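Local atomic coordinates of phosphoribosylformylglycinamidine cyclo-ligase (Thermus thermophilus HB8, PDB entry 5AVM), a protein that probably catalyses the ATP-dependent ring closure of formylglycinamidine ribonucleotide to 5-aminoimidazole ribonucleotide in de novo purine biosynthesis. Residues L261-R267 / G327-V333; L166-R172 / E237-A241; G268-I272 / G318-G322; L180-H186 / N295-G299. All coordinates share one frame; numbering follows the deposited sequence.

Interaction 1 (L261-R267 / G327-V333); sequences LGAEVRR and GEGVRLV
V265 and L332 meet on one face of the sheet, where V265 CG1 lies 3.4 Å from L332 CD1, closer than carbons usually pack. V265 puts that methyl anti to its own nitrogen (chi1 178°), which leaves CG2 beside the nitrogen to touch V330 CG1 at 3.7 Å. A263 shares this face: its CB rests against both V330 methyls, 3.9 Å from CG1. At the end of the row L332 CD2 sits over the centre of the R267 guanidinium, 3.7 Å above the plane, while NH2 of that arginine forms a salt bridge with E287. The opposite face carries the charged pair. E264 is extended, R331 doubles back at chi2 and chi3, and OE2 reaches the in-plane edge of the guanidinium in a long salt bridge, E264 OE2 to R331 NH1 3.8 Å. The alternation follows from the backbones, which run parallel: 330-332 is an outermost strand of the six-stranded mixed sheet of the C-terminal AIR synthase domain, laid against 261-265. A263 N donates to G329 O at 3.0 Å, and V265 N to R331 O at 3.2 Å with a nearly straight N-H (173°). V333 N then bonds to V265 O, bringing the C-terminal residue alongside the strand. Further out, L249 of helix 248-252 backs the V265 and V330 side chains, and L177 of strand 176-181 touches A263 and V265. On its other side 261-265 pairs with strand 319-326, through backbone bonds of G262 with V325 and E264 with R323.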
loop_
_atom_site.group_PDB
_atom_site.type_symbol
_atom_site.label_atom_id
_atom_site.label_comp_id
_atom_site.label_asym_id
_atom_site.label_seq_id
_atom_site.Cartn_x
_atom_site.Cartn_y
_atom_site.Cartn_z
ATOM N N LEU B 261 17.131 -28.378 -1.475
ATOM C CA LEU B 261 15.940 -29.060 -0.992
ATOM C C LEU B 261 14.719 -28.707 -1.831
ATOM O O LEU B 261 14.354 -27.540 -1.973
ATOM C CB LEU B 261 15.693 -28.718 0.484
ATOM C CG LEU B 261 16.760 -29.239 1.455
ATOM C CD1 LEU B 261 16.465 -28.766 2.858
ATOM C CD2 LEU B 261 16.795 -30.761 1.404
ATOM N N GLY B 262 14.110 -29.735 -2.409
ATOM C CA GLY B 262 12.927 -29.555 -3.225
ATOM C C GLY B 262 11.793 -30.273 -2.535
ATOM O O GLY B 262 12.018 -30.936 -1.524
ATOM N N ALA B 263 10.580 -30.153 -3.065
ATOM C CA ALA B 263 9.420 -30.800 -2.455
ATOM C C ALA B 263 8.837 -31.908 -3.323
ATOM O O ALA B 263 8.999 -31.910 -4.541
ATOM C CB ALA B 263 8.348 -29.767 -2.148
ATOM N N GLU B 264 8.143 -32.837 -2.674
ATOM C CA GLU B 264 7.515 -33.969 -3.346
ATOM C C GLU B 264 6.039 -33.987 -2.968
ATOM O O GLU B 264 5.690 -34.313 -1.835
ATOM C CB GLU B 264 8.186 -35.256 -2.883
ATOM C CG GLU B 264 7.782 -36.503 -3.626
ATOM C CD GLU B 264 8.511 -37.724 -3.100
ATOM O OE1 GLU B 264 8.119 -38.241 -2.026
ATOM O OE2 GLU B 264 9.490 -38.150 -3.756
ATOM N N VAL B 265 5.175 -33.639 -3.915
ATOM C CA VAL B 265 3.737 -33.596 -3.658
ATOM C C VAL B 265 2.965 -34.747 -4.301
ATOM O O VAL B 265 2.881 -34.832 -5.523
ATOM C CB VAL B 265 3.134 -32.260 -4.164
ATOM C CG1 VAL B 265 1.630 -32.236 -3.928
ATOM C CG2 VAL B 265 3.803 -31.092 -3.459
ATOM N N ARG B 266 2.391 -35.622 -3.479
ATOM C CA ARG B 266 1.616 -36.752 -3.990
ATOM C C ARG B 266 0.263 -36.271 -4.502
ATOM O O ARG B 266 -0.524 -35.718 -3.739
ATOM C CB ARG B 266 1.380 -37.790 -2.892
ATOM C CG ARG B 266 2.633 -38.332 -2.228
ATOM C CD ARG B 266 2.267 -39.517 -1.344
ATOM N NE ARG B 266 1.196 -39.188 -0.403
ATOM C CZ ARG B 266 1.384 -38.584 0.768
ATOM N NH1 ARG B 266 2.609 -38.244 1.154
ATOM N NH2 ARG B 266 0.345 -38.319 1.551
ATOM N N ARG B 267 -0.010 -36.488 -5.786
ATOM C CA ARG B 267 -1.276 -36.065 -6.388
ATOM C C ARG B 267 -2.445 -36.795 -5.733
ATOM O O ARG B 267 -2.380 -38.003 -5.506
ATOM C CB ARG B 267 -1.289 -36.371 -7.888
ATOM C CG ARG B 267 0.076 -36.382 -8.542
ATOM C CD ARG B 267 -0.003 -36.907 -9.962
ATOM N NE ARG B 267 -0.560 -35.920 -10.877
ATOM C CZ ARG B 267 0.134 -35.361 -11.861
ATOM N NH1 ARG B 267 1.404 -35.699 -12.049
ATOM N NH2 ARG B 267 -0.438 -34.469 -12.655
ATOM N N GLY B 327 17.499 -31.983 -3.942
ATOM C CA GLY B 327 17.308 -31.379 -5.245
ATOM C C GLY B 327 16.723 -29.994 -5.070
ATOM O O GLY B 327 17.230 -29.193 -4.280
ATOM N N GLU B 328 15.654 -29.709 -5.804
ATOM C CA GLU B 328 14.997 -28.414 -5.716
ATOM C C GLU B 328 13.782 -28.364 -6.621
ATOM O O GLU B 328 13.618 -29.201 -7.509
ATOM C CB GLU B 328 15.957 -27.294 -6.100
ATOM C CG GLU B 328 16.378 -27.321 -7.551
ATOM C CD GLU B 328 17.156 -26.084 -7.936
ATOM O OE1 GLU B 328 18.230 -25.850 -7.337
ATOM O OE2 GLU B 328 16.692 -25.348 -8.834
ATOM N N GLY B 329 12.941 -27.362 -6.400
ATOM C CA GLY B 329 11.734 -27.228 -7.189
ATOM C C GLY B 329 10.698 -28.166 -6.610
ATOM O O GLY B 329 11.025 -28.991 -5.756
ATOM N N VAL B 330 9.453 -28.046 -7.057
ATOM C CA VAL B 330 8.398 -28.911 -6.549
ATOM C C VAL B 330 7.879 -29.841 -7.632
ATOM O O VAL B 330 7.181 -29.407 -8.553
ATOM C CB VAL B 330 7.220 -28.102 -6.019
ATOM C CG1 VAL B 330 6.226 -29.031 -5.349
ATOM C CG2 VAL B 330 7.712 -27.053 -5.052
ATOM N N ARG B 331 8.222 -31.120 -7.518
ATOM C CA ARG B 331 7.780 -32.117 -8.487
ATOM C C ARG B 331 6.502 -32.769 -7.965
ATOM O O ARG B 331 6.406 -33.103 -6.782
ATOM C CB ARG B 331 8.881 -33.177 -8.729
ATOM C CG ARG B 331 9.156 -34.173 -7.579
ATOM C CD ARG B 331 9.938 -33.557 -6.413
ATOM N NE ARG B 331 11.393 -33.581 -6.583
ATOM C CZ ARG B 331 12.170 -34.609 -6.255
ATOM N NH1 ARG B 331 11.636 -35.709 -5.739
ATOM N NH2 ARG B 331 13.484 -34.530 -6.431
ATOM N N LEU B 332 5.514 -32.925 -8.843
ATOM C CA LEU B 332 4.245 -33.534 -8.460
ATOM C C LEU B 332 4.301 -35.035 -8.733
ATOM O O LEU B 332 4.384 -35.469 -9.883
ATOM C CB LEU B 332 3.096 -32.889 -9.240
ATOM C CG LEU B 332 1.668 -33.134 -8.739
ATOM C CD1 LEU B 332 1.528 -32.660 -7.298
ATOM C CD2 LEU B 332 0.683 -32.402 -9.642
ATOM N N VAL B 333 4.264 -35.822 -7.661
ATOM C CA VAL B 333 4.329 -37.275 -7.755
ATOM C C VAL B 333 3.042 -37.931 -7.242
ATOM O O VAL B 333 2.203 -37.210 -6.672
ATOM C CB VAL B 333 5.535 -37.801 -6.947
ATOM C CG1 VAL B 333 5.611 -39.314 -7.030
ATOM C CG2 VAL B 333 6.820 -37.173 -7.479
ATOM O OXT VAL B 333 2.877 -39.156 -7.415
#

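Interaction 2 (L166-R172 / E237-A241); sequences LGPERVR and ELHAA
H239 turns one face of its imidazole to the backbone of R170, and the carbonyl O of R170 lies over that face. The histidine forms a classic beta bulge with A240, both residues facing V303 of the adjoining strand, at the start of edge strand 240-243; across the contact, 166-172 curls through a short 3-10 turn at 168-170. With CG anti to the carbonyl carbon (chi1 -70°), the ring stands out towards 170-172 and its two nitrogens are held in different directions. NE2 donates to E237 OE1 at 2.9 Å, in the ring plane but from above the carboxylate; ND1 is hydrogen-bonded to D175, which also takes R172 N. A leucine in place of H239 would probably leave E237 OE1 without this donor and D175 with one bond fewer. R170 bends at chi2 and chi3 to carry its guanidinium past the histidine backbone, and R170 NH2 makes a weak bond to L238 O of 2.8 Å. A water at the guanidinium edge accepts from L238 N and weakly from NH2. Beside H239 CB, V171 CG2 presses on A240 CB at a tight 3.3 Å. G167 N closes the contact with a bond to H239 O of 3.1 Å.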
loop_
_atom_site.group_PDB
_atom_site.type_symbol
_atom_site.label_atom_id
_atom_site.label_comp_id
_atom_site.label_asym_id
_atom_site.label_seq_id
_atom_site.Cartn_x
_atom_site.Cartn_y
_atom_site.Cartn_z
ATOM N N LEU B 166 9.296 -18.206 10.974
ATOM C CA LEU B 166 9.307 -19.321 10.031
ATOM C C LEU B 166 10.178 -18.934 8.837
ATOM O O LEU B 166 10.235 -17.758 8.457
ATOM C CB LEU B 166 7.882 -19.632 9.554
ATOM C CG LEU B 166 7.000 -20.531 10.421
ATOM C CD1 LEU B 166 7.699 -20.902 11.714
ATOM C CD2 LEU B 166 5.699 -19.833 10.686
ATOM N N GLY B 167 10.855 -19.914 8.249
ATOM C CA GLY B 167 11.702 -19.626 7.108
ATOM C C GLY B 167 12.489 -20.834 6.649
ATOM O O GLY B 167 12.668 -21.784 7.411
ATOM N N PRO B 168 12.985 -20.819 5.402
ATOM C CA PRO B 168 13.766 -21.911 4.809
ATOM C C PRO B 168 14.948 -22.425 5.633
ATOM O O PRO B 168 15.236 -23.619 5.633
ATOM C CB PRO B 168 14.201 -21.330 3.463
ATOM C CG PRO B 168 14.190 -19.837 3.700
ATOM C CD PRO B 168 12.925 -19.669 4.485
ATOM N N GLU B 169 15.627 -21.530 6.338
ATOM C CA GLU B 169 16.779 -21.939 7.136
ATOM C C GLU B 169 16.451 -22.894 8.286
ATOM O O GLU B 169 17.356 -23.507 8.860
ATOM C CB GLU B 169 17.528 -20.704 7.667
ATOM C CG GLU B 169 16.675 -19.687 8.430
ATOM C CD GLU B 169 15.649 -18.979 7.555
ATOM O OE1 GLU B 169 15.981 -18.641 6.393
ATOM O OE2 GLU B 169 14.519 -18.748 8.040
ATOM N N ARG B 170 15.166 -23.028 8.620
ATOM C CA ARG B 170 14.750 -23.930 9.699
ATOM C C ARG B 170 14.316 -25.253 9.097
ATOM O O ARG B 170 14.217 -26.263 9.790
ATOM C CB ARG B 170 13.584 -23.346 10.494
ATOM C CG ARG B 170 13.645 -21.859 10.683
ATOM C CD ARG B 170 13.245 -21.464 12.087
ATOM N NE ARG B 170 12.205 -22.319 12.647
ATOM C CZ ARG B 170 11.583 -22.065 13.795
ATOM N NH1 ARG B 170 11.902 -20.980 14.486
ATOM N NH2 ARG B 170 10.662 -22.899 14.263
ATOM N N VAL B 171 14.049 -25.237 7.796
ATOM C CA VAL B 171 13.627 -26.434 7.087
ATOM C C VAL B 171 14.770 -27.444 6.955
ATOM O O VAL B 171 15.891 -27.096 6.567
ATOM C CB VAL B 171 13.099 -26.089 5.681
ATOM C CG1 VAL B 171 12.906 -27.355 4.876
ATOM C CG2 VAL B 171 11.788 -25.329 5.792
ATOM N N ARG B 172 14.473 -28.694 7.293
ATOM C CA ARG B 172 15.446 -29.773 7.215
ATOM C C ARG B 172 14.897 -30.811 6.242
ATOM O O ARG B 172 13.708 -30.805 5.928
ATOM C CB ARG B 172 15.644 -30.394 8.599
ATOM C CG ARG B 172 16.090 -29.401 9.667
ATOM C CD ARG B 172 17.576 -29.092 9.580
ATOM N NE ARG B 172 18.386 -30.201 10.080
ATOM C CZ ARG B 172 19.715 -30.193 10.153
ATOM N NH1 ARG B 172 20.401 -29.129 9.753
ATOM N NH2 ARG B 172 20.361 -31.249 10.638
ATOM N N GLU B 237 5.859 -27.760 16.539
ATOM C CA GLU B 237 7.058 -27.306 15.834
ATOM C C GLU B 237 6.817 -27.086 14.342
ATOM O O GLU B 237 6.570 -28.038 13.595
ATOM C CB GLU B 237 8.203 -28.316 16.004
ATOM C CG GLU B 237 9.526 -27.876 15.356
ATOM C CD GLU B 237 10.626 -28.942 15.409
ATOM O OE1 GLU B 237 11.777 -28.621 15.042
ATOM O OE2 GLU B 237 10.350 -30.096 15.806
ATOM N N LEU B 238 6.889 -25.826 13.916
ATOM C CA LEU B 238 6.715 -25.463 12.512
ATOM C C LEU B 238 8.050 -24.927 12.019
ATOM O O LEU B 238 8.706 -24.166 12.727
ATOM C CB LEU B 238 5.653 -24.371 12.362
ATOM C CG LEU B 238 4.167 -24.743 12.421
ATOM C CD1 LEU B 238 3.850 -25.698 11.293
ATOM C CD2 LEU B 238 3.820 -25.365 13.756
ATOM N N HIS B 239 8.458 -25.323 10.817
ATOM C CA HIS B 239 9.723 -24.852 10.258
ATOM C C HIS B 239 9.537 -23.699 9.286
ATOM O O HIS B 239 10.135 -22.634 9.447
ATOM C CB HIS B 239 10.454 -25.985 9.543
ATOM C CG HIS B 239 10.986 -27.033 10.465
ATOM N ND1 HIS B 239 11.775 -28.075 10.030
ATOM C CD2 HIS B 239 10.841 -27.199 11.801
ATOM C CE1 HIS B 239 12.093 -28.838 11.060
ATOM N NE2 HIS B 239 11.540 -28.329 12.146
ATOM N N ALA B 240 8.716 -23.926 8.268
ATOM C CA ALA B 240 8.440 -22.912 7.267
ATOM C C ALA B 240 6.980 -23.017 6.857
ATOM O O ALA B 240 6.245 -23.869 7.352
ATOM C CB ALA B 240 9.345 -23.101 6.055
ATOM N N ALA B 241 6.554 -22.138 5.961
ATOM C CA ALA B 241 5.177 -22.147 5.499
ATOM C C ALA B 241 5.103 -21.334 4.229
ATOM O O ALA B 241 5.876 -20.391 4.033
ATOM C CB ALA B 241 4.245 -21.560 6.564
HETATM O O HOH W 1 8.095 -23.687 15.886
#

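Interaction 3 (G268-I272 / G318-G322); sequences GSWPI and GFLVG
The F319 ring has P271 on one face: proline CD stands 3.3 Å from the F319 centroid, 14° off the ring normal, a CH-pi contact close to the ring centre. P271 CG reaches out to the rim, 3.3 Å from F319 CZ, and W270 CA lies over the same face. The two side chains approach from opposite directions, F319 holding its ring beside its own nitrogen (chi1 -59°). The W270 indole leads off from this CH-pi contact, with S269 OG in plane at its edge and V321 CG1 meeting it obliquely. It is W270 CB that does the nearer work, 3.8 Å from V321 CG1 and 4.0 Å from F319 CB. The far end of the indole is held from outside by a hydrogen bond from NE1 to M296 O, with Y291 of helix 287-293 packed against the indole. S269 OG comes within 3.2 Å of V321 CB, but its polar need is met by R266 O, earlier in the same loop. An alanine at F319 would probably take the platform from under P271 and leave the proline and the loop beside it free to shift. F319 and V321 both direct their CB atoms at the loop, while their backbones bond to A179 and L177 of strand 176-181. This is a connection folded over an inner strand of the mixed sheet of the C-terminal AIR synthase domain, leading from strand 261-265 to helix 275-283.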
loop_
_atom_site.group_PDB
_atom_site.type_symbol
_atom_site.label_atom_id
_atom_site.label_comp_id
_atom_site.label_asym_id
_atom_site.label_seq_id
_atom_site.Cartn_x
_atom_site.Cartn_y
_atom_site.Cartn_z
ATOM N N GLY B 268 -3.513 -36.063 -5.432
ATOM C CA GLY B 268 -4.677 -36.674 -4.815
ATOM C C GLY B 268 -4.597 -36.860 -3.311
ATOM O O GLY B 268 -5.436 -37.550 -2.729
ATOM N N SER B 269 -3.597 -36.253 -2.674
ATOM C CA SER B 269 -3.443 -36.370 -1.228
ATOM C C SER B 269 -4.227 -35.281 -0.510
ATOM O O SER B 269 -4.230 -35.209 0.721
ATOM C CB SER B 269 -1.962 -36.301 -0.830
ATOM O OG SER B 269 -1.323 -35.169 -1.383
ATOM N N TRP B 270 -4.909 -34.447 -1.291
ATOM C CA TRP B 270 -5.706 -33.359 -0.742
ATOM C C TRP B 270 -6.904 -33.065 -1.644
ATOM O O TRP B 270 -6.863 -33.315 -2.854
ATOM C CB TRP B 270 -4.839 -32.098 -0.594
ATOM C CG TRP B 270 -4.657 -31.325 -1.869
ATOM C CD1 TRP B 270 -5.452 -30.318 -2.334
ATOM C CD2 TRP B 270 -3.649 -31.531 -2.865
ATOM N NE1 TRP B 270 -5.006 -29.886 -3.556
ATOM C CE2 TRP B 270 -3.900 -30.614 -3.909
ATOM C CE3 TRP B 270 -2.560 -32.406 -2.982
ATOM C CZ2 TRP B 270 -3.105 -30.543 -5.055
ATOM C CZ3 TRP B 270 -1.767 -32.335 -4.125
ATOM C CH2 TRP B 270 -2.047 -31.408 -5.145
ATOM N N PRO B 271 -7.992 -32.537 -1.059
ATOM C CA PRO B 271 -9.232 -32.187 -1.758
ATOM C C PRO B 271 -9.068 -30.959 -2.658
ATOM O O PRO B 271 -8.625 -29.904 -2.206
ATOM C CB PRO B 271 -10.211 -31.911 -0.618
ATOM C CG PRO B 271 -9.650 -32.676 0.527
ATOM C CD PRO B 271 -8.184 -32.423 0.394
ATOM N N ILE B 272 -9.433 -31.099 -3.928
ATOM C CA ILE B 272 -9.336 -29.997 -4.873
ATOM C C ILE B 272 -10.718 -29.394 -5.093
ATOM O O ILE B 272 -11.642 -30.097 -5.492
ATOM C CB ILE B 272 -8.777 -30.482 -6.230
ATOM C CG1 ILE B 272 -7.388 -31.092 -6.028
ATOM C CG2 ILE B 272 -8.717 -29.324 -7.220
ATOM C CD1 ILE B 272 -6.732 -31.583 -7.304
ATOM N N GLY B 318 -6.209 -30.506 8.010
ATOM C CA GLY B 318 -5.110 -30.482 7.065
ATOM C C GLY B 318 -4.926 -31.780 6.318
ATOM O O GLY B 318 -5.697 -32.716 6.498
ATOM N N PHE B 319 -3.895 -31.842 5.485
ATOM C CA PHE B 319 -3.618 -33.031 4.694
ATOM C C PHE B 319 -2.120 -33.229 4.468
ATOM O O PHE B 319 -1.451 -32.337 3.939
ATOM C CB PHE B 319 -4.309 -32.909 3.332
ATOM C CG PHE B 319 -5.800 -32.754 3.417
ATOM C CD1 PHE B 319 -6.626 -33.873 3.513
ATOM C CD2 PHE B 319 -6.378 -31.487 3.425
ATOM C CE1 PHE B 319 -8.004 -33.734 3.616
ATOM C CE2 PHE B 319 -7.756 -31.333 3.526
ATOM C CZ PHE B 319 -8.573 -32.458 3.623
ATOM N N LEU B 320 -1.587 -34.383 4.871
ATOM C CA LEU B 320 -0.173 -34.662 4.637
ATOM C C LEU B 320 -0.124 -34.862 3.131
ATOM O O LEU B 320 -0.803 -35.737 2.599
ATOM C CB LEU B 320 0.269 -35.939 5.364
ATOM C CG LEU B 320 1.712 -36.418 5.131
ATOM C CD1 LEU B 320 2.702 -35.337 5.505
ATOM C CD2 LEU B 320 1.972 -37.666 5.950
ATOM N N VAL B 321 0.670 -34.058 2.439
ATOM C CA VAL B 321 0.717 -34.149 0.990
ATOM C C VAL B 321 2.100 -34.274 0.378
ATOM O O VAL B 321 2.254 -34.137 -0.833
ATOM C CB VAL B 321 0.025 -32.923 0.370
ATOM C CG1 VAL B 321 -1.387 -32.793 0.926
ATOM C CG2 VAL B 321 0.823 -31.667 0.679
ATOM N N GLY B 322 3.110 -34.534 1.196
ATOM C CA GLY B 322 4.437 -34.654 0.632
ATOM C C GLY B 322 5.597 -34.701 1.601
ATOM O O GLY B 322 5.439 -34.997 2.784
#

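Interaction 4 (L180-H186 / N295-G299); sequences LPSSGPH and NMGLG
S182 and N295 meet because each sets its first side-chain group between its own nitrogen and carbonyl carbon, at chi1 73° for the serine and 62° for the asparagine. S182 OG then donates to N295 OD1 at 2.8 Å, coming in from above the amide plane. The same oxygen takes a second bond, in its carbonyl plane, from G297 N at 2.7 Å: an Asx turn that braces the type I' beta turn from N295 to L298. The flip of the amide is settled from both ends: OD1 accepts from G297 N, and N295 ND2 donates in the amide plane to G184 O at 3.0 Å. Three bonds thus fix the buried asparagine head. H186 packs its CB and ring against ND2, ring and amide planes 62° apart, and H186 ND1 shares a water with G299 O. Beside the turn the backbones form a single antiparallel bridge. G299 N gives a bond to L180 O of 2.9 Å, and S182 N reaches G297 O at 3.1 Å, on either side of the non-hydrogen-bonded pair P181 and L298. G299 fits tightly here, since a CB would come about 3.0 Å from L180 O. The site lies deep in the chain where strands 176-181 and 298-304 meet: P185 packs on helices 190-196 and 275-283, F276 of the latter touches N295 and M296, and M296 also rests on helix 287-293.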
loop_
_atom_site.group_PDB
_atom_site.type_symbol
_atom_site.label_atom_id
_atom_site.label_comp_id
_atom_site.label_asym_id
_atom_site.label_seq_id
_atom_site.Cartn_x
_atom_site.Cartn_y
_atom_site.Cartn_z
ATOM N N LEU B 180 -3.217 -26.706 4.117
ATOM C CA LEU B 180 -4.472 -26.282 4.716
ATOM C C LEU B 180 -5.316 -25.963 3.486
ATOM O O LEU B 180 -4.862 -25.259 2.576
ATOM C CB LEU B 180 -4.267 -25.042 5.584
ATOM C CG LEU B 180 -3.278 -25.231 6.735
ATOM C CD1 LEU B 180 -3.291 -23.991 7.606
ATOM C CD2 LEU B 180 -3.656 -26.472 7.546
ATOM N N PRO B 181 -6.555 -26.482 3.439
ATOM C CA PRO B 181 -7.498 -26.299 2.331
ATOM C C PRO B 181 -7.918 -24.888 1.946
ATOM O O PRO B 181 -8.342 -24.100 2.787
ATOM C CB PRO B 181 -8.684 -27.163 2.754
ATOM C CG PRO B 181 -8.679 -27.010 4.245
ATOM C CD PRO B 181 -7.211 -27.170 4.571
ATOM N N SER B 182 -7.808 -24.592 0.656
ATOM C CA SER B 182 -8.199 -23.296 0.127
ATOM C C SER B 182 -9.714 -23.325 -0.037
ATOM O O SER B 182 -10.310 -24.405 -0.083
ATOM C CB SER B 182 -7.527 -23.033 -1.225
ATOM O OG SER B 182 -8.095 -23.820 -2.254
ATOM N N SER B 183 -10.331 -22.147 -0.127
ATOM C CA SER B 183 -11.781 -22.031 -0.257
ATOM C C SER B 183 -12.212 -21.841 -1.699
ATOM O O SER B 183 -13.378 -21.567 -1.986
ATOM C CB SER B 183 -12.276 -20.837 0.543
ATOM O OG SER B 183 -11.879 -19.643 -0.105
ATOM N N GLY B 184 -11.264 -21.979 -2.613
ATOM C CA GLY B 184 -11.572 -21.787 -4.013
ATOM C C GLY B 184 -10.389 -21.102 -4.646
ATOM O O GLY B 184 -9.261 -21.298 -4.192
ATOM N N PRO B 185 -10.602 -20.278 -5.679
ATOM C CA PRO B 185 -9.460 -19.609 -6.311
ATOM C C PRO B 185 -8.757 -18.600 -5.403
ATOM O O PRO B 185 -7.623 -18.199 -5.666
ATOM C CB PRO B 185 -10.086 -18.952 -7.543
ATOM C CG PRO B 185 -11.312 -19.814 -7.820
ATOM C CD PRO B 185 -11.843 -20.034 -6.432
ATOM N N HIS B 186 -9.420 -18.208 -4.322
ATOM C CA HIS B 186 -8.852 -17.227 -3.408
ATOM C C HIS B 186 -8.676 -15.904 -4.137
ATOM O O HIS B 186 -9.657 -15.343 -4.628
ATOM C CB HIS B 186 -7.522 -17.726 -2.839
ATOM C CG HIS B 186 -7.682 -18.600 -1.632
ATOM N ND1 HIS B 186 -6.612 -19.063 -0.900
ATOM C CD2 HIS B 186 -8.792 -19.048 -1.000
ATOM C CE1 HIS B 186 -7.055 -19.755 0.134
ATOM N NE2 HIS B 186 -8.375 -19.760 0.098
ATOM N N ASN B 295 -4.239 -22.262 -7.010
ATOM C CA ASN B 295 -3.735 -22.939 -5.822
ATOM C C ASN B 295 -4.117 -24.418 -5.767
ATOM O O ASN B 295 -3.619 -25.164 -4.918
ATOM C CB ASN B 295 -4.210 -22.225 -4.552
ATOM C CG ASN B 295 -5.720 -22.215 -4.402
ATOM O OD1 ASN B 295 -6.369 -23.261 -4.417
ATOM N ND2 ASN B 295 -6.285 -21.028 -4.236
ATOM N N MET B 296 -4.998 -24.836 -6.674
ATOM C CA MET B 296 -5.435 -26.231 -6.758
ATOM C C MET B 296 -5.904 -26.812 -5.431
ATOM O O MET B 296 -5.832 -28.018 -5.221
ATOM C CB MET B 296 -4.298 -27.086 -7.316
ATOM C CG MET B 296 -3.792 -26.622 -8.676
ATOM S SD MET B 296 -4.997 -26.849 -9.989
ATOM C CE MET B 296 -6.077 -25.544 -9.713
ATOM N N GLY B 297 -6.393 -25.958 -4.540
ATOM C CA GLY B 297 -6.860 -26.424 -3.247
ATOM C C GLY B 297 -5.821 -26.292 -2.146
ATOM O O GLY B 297 -6.101 -26.575 -0.979
ATOM N N LEU B 298 -4.613 -25.875 -2.515
ATOM C CA LEU B 298 -3.528 -25.695 -1.554
ATOM C C LEU B 298 -3.535 -24.242 -1.083
ATOM O O LEU B 298 -2.913 -23.387 -1.704
ATOM C CB LEU B 298 -2.190 -26.026 -2.218
ATOM C CG LEU B 298 -2.077 -27.451 -2.776
ATOM C CD1 LEU B 298 -0.867 -27.575 -3.651
ATOM C CD2 LEU B 298 -2.014 -28.443 -1.628
ATOM N N GLY B 299 -4.256 -23.968 0.003
ATOM C CA GLY B 299 -4.331 -22.615 0.529
ATOM C C GLY B 299 -3.023 -22.198 1.172
ATOM O O GLY B 299 -2.585 -21.053 1.043
HETATM O O HOH W 2 -5.876 -19.904 -7.145
HETATM O O HOH W 3 -4.020 -19.578 -0.620
#

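All four contacts reach the six-stranded mixed sheet. Interaction 4 alone is buried, its centre about 7 Å from the chain centre, and relies on polar bonds of a serine and an asparagine. Interactions 1, 2 and 3 are all partly buried. The centres of 1 and 2 lie about 20 and 19 Å from the chain centre, and they hold the two outermost strands: parallel pairing with apolar and charged faces in one, a loop gripped round a bulged histidine in the other. They touch through L261 against V171 and R172. Interaction 3, mainly apolar, bridges interactions 1 and 4: V265 packs on W270, whose indole reaches the M296 carbonyl of interaction 4. Its segments also nest inside the loop closed by interaction 1.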